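Local coordinates for orotidine 5'-phosphate decarboxylase (Methanocaldococcus jannaschii, PDB 4LUI), which catalyses the decarboxylation of orotidine 5'-monophosphate to uridine 5'-monophosphate, the last step of de novo UMP synthesis, as a homodimeric TIM-barrel enzyme, at residues S217-P220 with K221-A224; I64-E67 with I68-C72. One frame throughout, in Å; residues are numbered along the deposited sequence.

Interaction 1. Residues S217-P220 with K221-A224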
ATOM      1  N   SER B 217     -24.855  -6.339   6.462  1.00 19.32           N
ATOM      2  CA  SER B 217     -26.304  -6.382   6.665  1.00 20.06           C
ATOM      3  C   SER B 217     -27.054  -6.460   5.339  1.00 19.27           C
ATOM      4  O   SER B 217     -26.561  -5.978   4.314  1.00 22.95           O
ATOM      5  CB  SER B 217     -26.753  -5.120   7.424  1.00 24.01           C
ATOM      6  OG  SER B 217     -28.171  -5.080   7.584  1.00 24.47           O
ATOM      7  N   GLN B 218     -28.245  -7.061   5.358  1.00 25.72           N
ATOM      8  CA  GLN B 218     -29.145  -6.996   4.208  1.00 29.93           C
ATOM      9  C   GLN B 218     -29.867  -5.652   4.155  1.00 30.32           C
ATOM     10  O   GLN B 218     -30.484  -5.301   3.143  1.00 29.83           O
ATOM     11  CB  GLN B 218     -30.156  -8.145   4.228  1.00 31.76           C
ATOM     12  CG  GLN B 218     -29.532  -9.506   3.959  1.00 38.02           C
ATOM     13  CD  GLN B 218     -28.670  -9.507   2.708  1.00 36.89           C
ATOM     14  OE1 GLN B 218     -29.169  -9.317   1.594  1.00 39.04           O
ATOM     15  NE2 GLN B 218     -27.373  -9.712   2.885  1.00 35.64           N
ATOM     16  N   ASN B 219     -29.773  -4.893   5.245  1.00 26.09           N
ATOM     17  CA  ASN B 219     -30.394  -3.580   5.308  1.00 25.53           C
ATOM     18  C   ASN B 219     -29.391  -2.542   5.778  1.00 23.64           C
ATOM     19  O   ASN B 219     -29.494  -2.009   6.882  1.00 22.46           O
ATOM     20  CB  ASN B 219     -31.643  -3.612   6.190  1.00 30.38           C
ATOM     21  CG  ASN B 219     -32.670  -4.611   5.690  1.00 35.59           C
ATOM     22  OD1 ASN B 219     -32.879  -5.663   6.299  1.00 40.36           O
ATOM     23  ND2 ASN B 219     -33.308  -4.294   4.566  1.00 31.19           N
ATOM     24  N   PRO B 220     -28.400  -2.267   4.928  1.00 19.26           N
ATOM     25  CA  PRO B 220     -27.337  -1.348   5.336  1.00 16.33           C
ATOM     26  C   PRO B 220     -27.865   0.049   5.667  1.00 17.86           C
ATOM     27  O   PRO B 220     -27.227   0.713   6.488  1.00 18.18           O
ATOM     28  CB  PRO B 220     -26.411  -1.301   4.114  1.00 24.53           C
ATOM     29  CG  PRO B 220     -26.792  -2.473   3.279  1.00 29.87           C
ATOM     30  CD  PRO B 220     -28.223  -2.757   3.551  1.00 25.16           C
ATOM     31  N   LYS B 221     -28.972   0.486   5.060  1.00 20.33           N
ATOM     32  CA  LYS B 221     -29.516   1.822   5.349  1.00 19.20           C
ATOM     33  C   LYS B 221     -29.865   1.959   6.827  1.00 19.92           C
ATOM     34  O   LYS B 221     -29.458   2.928   7.478  1.00 21.58           O
ATOM     35  CB  LYS B 221     -30.739   2.149   4.481  1.00 20.18           C
ATOM     36  CG  LYS B 221     -31.302   3.556   4.700  1.00 19.81           C
ATOM     37  CD  LYS B 221     -32.567   3.802   3.884  1.00 24.64           C
ATOM     38  CE  LYS B 221     -32.244   3.860   2.401  1.00 33.03           C
ATOM     39  NZ  LYS B 221     -33.476   3.886   1.560  1.00 44.11           N
ATOM     40  N   GLU B 222     -30.600   0.982   7.355  1.00 21.56           N
ATOM     41  CA  GLU B 222     -30.999   0.986   8.763  1.00 21.66           C
ATOM     42  C   GLU B 222     -29.796   0.932   9.705  1.00 19.76           C
ATOM     43  O   GLU B 222     -29.818   1.539  10.779  1.00 21.47           O
ATOM     44  CB  GLU B 222     -31.908  -0.203   9.074  1.00 25.90           C
ATOM     45  CG  GLU B 222     -33.191  -0.255   8.275  1.00 35.45           C
ATOM     46  CD  GLU B 222     -33.923  -1.571   8.470  1.00 53.40           C
ATOM     47  OE1 GLU B 222     -34.783  -1.909   7.628  1.00 58.96           O
ATOM     48  OE2 GLU B 222     -33.630  -2.267   9.468  1.00 53.88           O
ATOM     49  N   GLU B 223     -28.774   0.169   9.324  1.00 19.42           N
ATOM     50  CA  GLU B 223     -27.558   0.095  10.129  1.00 18.02           C
ATOM     51  C   GLU B 223     -26.828   1.432  10.130  1.00 17.44           C
ATOM     52  O   GLU B 223     -26.391   1.900  11.181  1.00 17.62           O
ATOM     53  CB  GLU B 223     -26.631  -1.028   9.642  1.00 18.57           C
ATOM     54  CG  GLU B 223     -27.292  -2.388   9.641  1.00 22.02           C
ATOM     55  CD  GLU B 223     -28.011  -2.691  10.944  1.00 34.14           C
ATOM     56  OE1 GLU B 223     -27.403  -2.525  12.020  1.00 34.57           O
ATOM     57  OE2 GLU B 223     -29.190  -3.096  10.887  1.00 50.40           O
ATOM     58  N   ALA B 224     -26.695   2.054   8.960  1.00 17.04           N
ATOM     59  CA  ALA B 224     -26.007   3.342   8.877  1.00 16.98           C
ATOM     60  C   ALA B 224     -26.764   4.375   9.705  1.00 18.97           C
ATOM     61  O   ALA B 224     -26.155   5.171  10.427  1.00 17.64           O
ATOM     62  CB  ALA B 224     -25.883   3.796   7.426  1.00 18.76           C
TER

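Interaction 2. Residues I64-E67 with I68-C72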
ATOM      1  N   ILE B  64     -14.287   2.330 -10.209  1.00 20.98           N
ATOM      2  CA  ILE B  64     -15.251   2.141  -9.125  1.00 17.27           C
ATOM      3  C   ILE B  64     -15.333   3.373  -8.219  1.00 18.66           C
ATOM      4  O   ILE B  64     -16.393   3.697  -7.699  1.00 19.62           O
ATOM      5  CB  ILE B  64     -14.977   0.832  -8.304  1.00 20.52           C
ATOM      6  CG1 ILE B  64     -16.127   0.538  -7.338  1.00 19.04           C
ATOM      7  CG2 ILE B  64     -13.665   0.915  -7.539  1.00 19.65           C
ATOM      8  CD1 ILE B  64     -17.487   0.450  -8.002  1.00 22.72           C
ATOM      9  N   ILE B  65     -14.209   4.061  -8.028  1.00 15.76           N
ATOM     10  CA  ILE B  65     -14.204   5.297  -7.252  1.00 15.52           C
ATOM     11  C   ILE B  65     -15.022   6.377  -7.963  1.00 20.37           C
ATOM     12  O   ILE B  65     -15.815   7.086  -7.340  1.00 21.38           O
ATOM     13  CB  ILE B  65     -12.768   5.795  -7.029  1.00 14.52           C
ATOM     14  CG1 ILE B  65     -11.931   4.701  -6.361  1.00 17.29           C
ATOM     15  CG2 ILE B  65     -12.770   7.089  -6.193  1.00 19.09           C
ATOM     16  CD1 ILE B  65     -10.482   5.092  -6.141  1.00 17.79           C
ATOM     17  N   LYS B  66     -14.824   6.483  -9.273  1.00 19.40           N
ATOM     18  CA  LYS B  66     -15.602   7.389 -10.126  1.00 21.15           C
ATOM     19  C   LYS B  66     -17.093   7.109  -9.991  1.00 26.66           C
ATOM     20  O   LYS B  66     -17.894   8.028  -9.830  1.00 30.30           O
ATOM     21  CB  LYS B  66     -15.180   7.243 -11.594  1.00 23.02           C
ATOM     22  CG  LYS B  66     -15.993   8.094 -12.582  1.00 27.76           C
ATOM     23  CD  LYS B  66     -15.482   7.981 -14.031  1.00 32.32           C
ATOM     24  CE  LYS B  66     -15.734   6.600 -14.633  1.00 36.40           C
ATOM     25  NZ  LYS B  66     -15.484   6.553 -16.114  1.00 40.58           N
ATOM     26  N   GLU B  67     -17.455   5.830 -10.040  1.00 21.97           N
ATOM     27  CA  GLU B  67     -18.864   5.436 -10.015  1.00 23.32           C
ATOM     28  C   GLU B  67     -19.483   5.719  -8.657  1.00 26.18           C
ATOM     29  O   GLU B  67     -20.636   6.131  -8.571  1.00 26.98           O
ATOM     30  CB  GLU B  67     -19.026   3.955 -10.353  1.00 23.83           C
ATOM     31  CG  GLU B  67     -18.722   3.602 -11.790  1.00 28.33           C
ATOM     32  CD  GLU B  67     -19.643   4.305 -12.774  1.00 36.12           C
ATOM     33  OE1 GLU B  67     -20.870   4.324 -12.537  1.00 35.50           O
ATOM     34  OE2 GLU B  67     -19.133   4.841 -13.781  1.00 38.22           O
ATOM     35  N   ILE B  68     -18.713   5.472  -7.600  1.00 22.39           N
ATOM     36  CA  ILE B  68     -19.153   5.753  -6.238  1.00 28.00           C
ATOM     37  C   ILE B  68     -19.429   7.252  -6.115  1.00 37.33           C
ATOM     38  O   ILE B  68     -20.370   7.665  -5.430  1.00 36.00           O
ATOM     39  CB  ILE B  68     -18.124   5.251  -5.180  1.00 24.37           C
ATOM     40  CG1 ILE B  68     -18.210   3.731  -5.046  1.00 21.20           C
ATOM     41  CG2 ILE B  68     -18.373   5.894  -3.821  1.00 27.59           C
ATOM     42  CD1 ILE B  68     -17.139   3.105  -4.172  1.00 20.96           C
ATOM     43  N   LYS B  69     -18.640   8.052  -6.832  1.00 36.19           N
ATOM     44  CA  LYS B  69     -18.822   9.502  -6.858  1.00 41.95           C
ATOM     45  C   LYS B  69     -20.025   9.966  -7.687  1.00 38.96           C
ATOM     46  O   LYS B  69     -20.631  10.992  -7.377  1.00 41.23           O
ATOM     47  CB  LYS B  69     -17.549  10.214  -7.325  1.00 43.64           C
ATOM     48  CG  LYS B  69     -16.448  10.244  -6.284  1.00 39.93           C
ATOM     49  CD  LYS B  69     -16.837  11.095  -5.082  1.00 42.89           C
ATOM     50  CE  LYS B  69     -16.830  12.575  -5.412  1.00 35.59           C
ATOM     51  NZ  LYS B  69     -16.901  13.421  -4.184  1.00 32.64           N
ATOM     52  N   LYS B  70     -20.382   9.226  -8.731  1.00 34.47           N
ATOM     53  CA  LYS B  70     -21.578   9.574  -9.492  1.00 31.96           C
ATOM     54  C   LYS B  70     -22.816   9.380  -8.617  1.00 40.49           C
ATOM     55  O   LYS B  70     -23.898   9.861  -8.953  1.00 45.82           O
ATOM     56  CB  LYS B  70     -21.710   8.708 -10.752  1.00 36.37           C
ATOM     57  CG  LYS B  70     -20.714   8.992 -11.876  1.00 34.83           C
ATOM     58  CD  LYS B  70     -21.022   8.118 -13.095  1.00 38.31           C
ATOM     59  CE  LYS B  70     -19.888   8.131 -14.117  1.00 35.04           C
ATOM     60  NZ  LYS B  70     -19.967   6.985 -15.083  1.00 27.34           N
ATOM     61  N   LEU B  71     -22.644   8.695  -7.486  1.00 37.16           N
ATOM     62  CA  LEU B  71     -23.763   8.136  -6.732  1.00 40.42           C
ATOM     63  C   LEU B  71     -24.159   8.858  -5.443  1.00 44.39           C
ATOM     64  O   LEU B  71     -25.342   9.073  -5.205  1.00 45.13           O
ATOM     65  CB  LEU B  71     -23.482   6.665  -6.408  1.00 42.35           C
ATOM     66  CG  LEU B  71     -24.548   5.630  -6.754  1.00 40.77           C
ATOM     67  CD1 LEU B  71     -24.860   5.658  -8.242  1.00 38.75           C
ATOM     68  CD2 LEU B  71     -24.090   4.250  -6.327  1.00 38.75           C
ATOM     69  N   CYS B  72     -23.192   9.209  -4.599  1.00 44.67           N
ATOM     70  CA  CYS B  72     -23.530   9.613  -3.228  1.00 43.15           C
ATOM     71  C   CYS B  72     -23.258  11.072  -2.868  1.00 46.21           C
ATOM     72  O   CYS B  72     -23.782  11.571  -1.867  1.00 51.12           O
ATOM     73  CB  CYS B  72     -22.829   8.710  -2.213  1.00 41.78           C
ATOM     74  SG  CYS B  72     -21.049   8.962  -2.095  1.00 60.81           S
TER

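Interaction 1. Residues S217-P220 with K221-A224
Asn-219 and Glu-222 meet flat to flat at the start of helix 220-230: their side chains run alongside each other, pointing the same way, with the amide and carboxylate planes only 1° apart. They touch at van der Waals distance, CB of Asn-219 lying 3.8 Å from CD of Glu-222. In both residues CG stands anti to the carbonyl carbon (chi1 -58° in Asn-219), which sends the two groups out together on the exposed side of the turn. Asn-219 occupies the N-cap position, but its side chain makes no capping bond.

Its backbone is held from the chain before it. OG of Ser-217 accepts from N of Asn-219 at 2.8 Å, with an N-H...O angle of 155°. This hydroxyl also rests against the aliphatic part of Glu-223, OG of Ser-217 to CG of Glu-223 being 3.5 Å.

The first carbonyls of the helix find their donors one turn on. N of Ala-224 gives O of Pro-220 a good bond at 2.9 Å, while N of Glu-223 reaches O of Asn-219 only weakly, at 3.4 Å. As for the early N-H groups, Pro-220 has none to satisfy, and Lys-221 N is taken by the carboxylate of Asp-42 in helix 33-43. The chain of Glu-223 is bent, and its OE1 forms a salt bridge with Lys-226 further along the same helix. Pro-220 itself is buried, its ring against Asp-42, Val-43 and Ile-214. The whole is an ST turn at Ser-217 leading into a proline at the first turn of a helix, here the C-terminal helix 220-230 that packs on the outside of the TIM barrel.

Interaction 2. Residues I64-E67 with I68-C72
One face of an amphipathic barrel helix, 63-72, brings Ile-64 and Ile-68 together one turn apart, and the solvent side of the same helix pairs Glu-67 with Lys-70. The isoleucines meet at an angle, CG1 of Ile-64 to CD1 of Ile-68 at 4.2 Å. Ile-68 keeps CG1 anti to its carbonyl carbon (chi1 -75°), which lays that branch back over the preceding turn, CG1 of Ile-68 coming within 3.2 Å of O of Ile-64. That oxygen of Ile-64 is also the acceptor for N of Ile-68, at 2.9 Å.

In this TIM barrel the helix lies outside the parallel strands, and Ile-68 reaches into the join, packing on Ile-50 and Val-52 of strand 49-53 and on Val-76 of strand 75-82. Ile-65 covers Val-76 too, and its side chain comes about 4 Å from that of Phe-80, predicted to line the substrate site.

On the outer side, NZ of Lys-70 bonds OE2 of Glu-67 at 2.6 Å in a salt bridge, coming to the syn side of the carboxylate but 24° out of its plane. The glutamate folds at chi2 (-61°) while the lysine runs extended beyond CG, and the two chains lie side by side. Lys-66 runs beside Lys-70 as well, and NZ of Lys-66 and NZ of Lys-70 are 4.6 Å apart; the carboxylate of Glu-67 would be expected to ease that like-charge approach.

The end of Lys-69 leads off from the contact, its chain bent at chi2 and chi3, and its ammonium forms a salt bridge with Asp-101. Along the backbone, N of Lys-69 bonds O of Ile-65 at 3.0 Å, and N of Lys-70 meets O of Lys-66 at 3.0 Å, with a second, weak bond to O of Glu-67.

Both contacts are local, each on its own outer helix of the barrel: interaction 1 joins a loop to the start of helix 220-230, whereas interaction 2 runs along the body of helix 63-72. Their centres lie about 19 Å apart and they do not touch. Each leans on helix 33-43, interaction 1 through Pro-220 and Ala-224, interaction 2 through Ile-64, Glu-67, Leu-71 and Cys-72. Interaction 1 is governed by polar backbone groups, with proline and alanine as its buried side. Interaction 2 has a deeper apolar face, with Ile-65 and Ile-68 reaching the strands, and holds its charges at the surface.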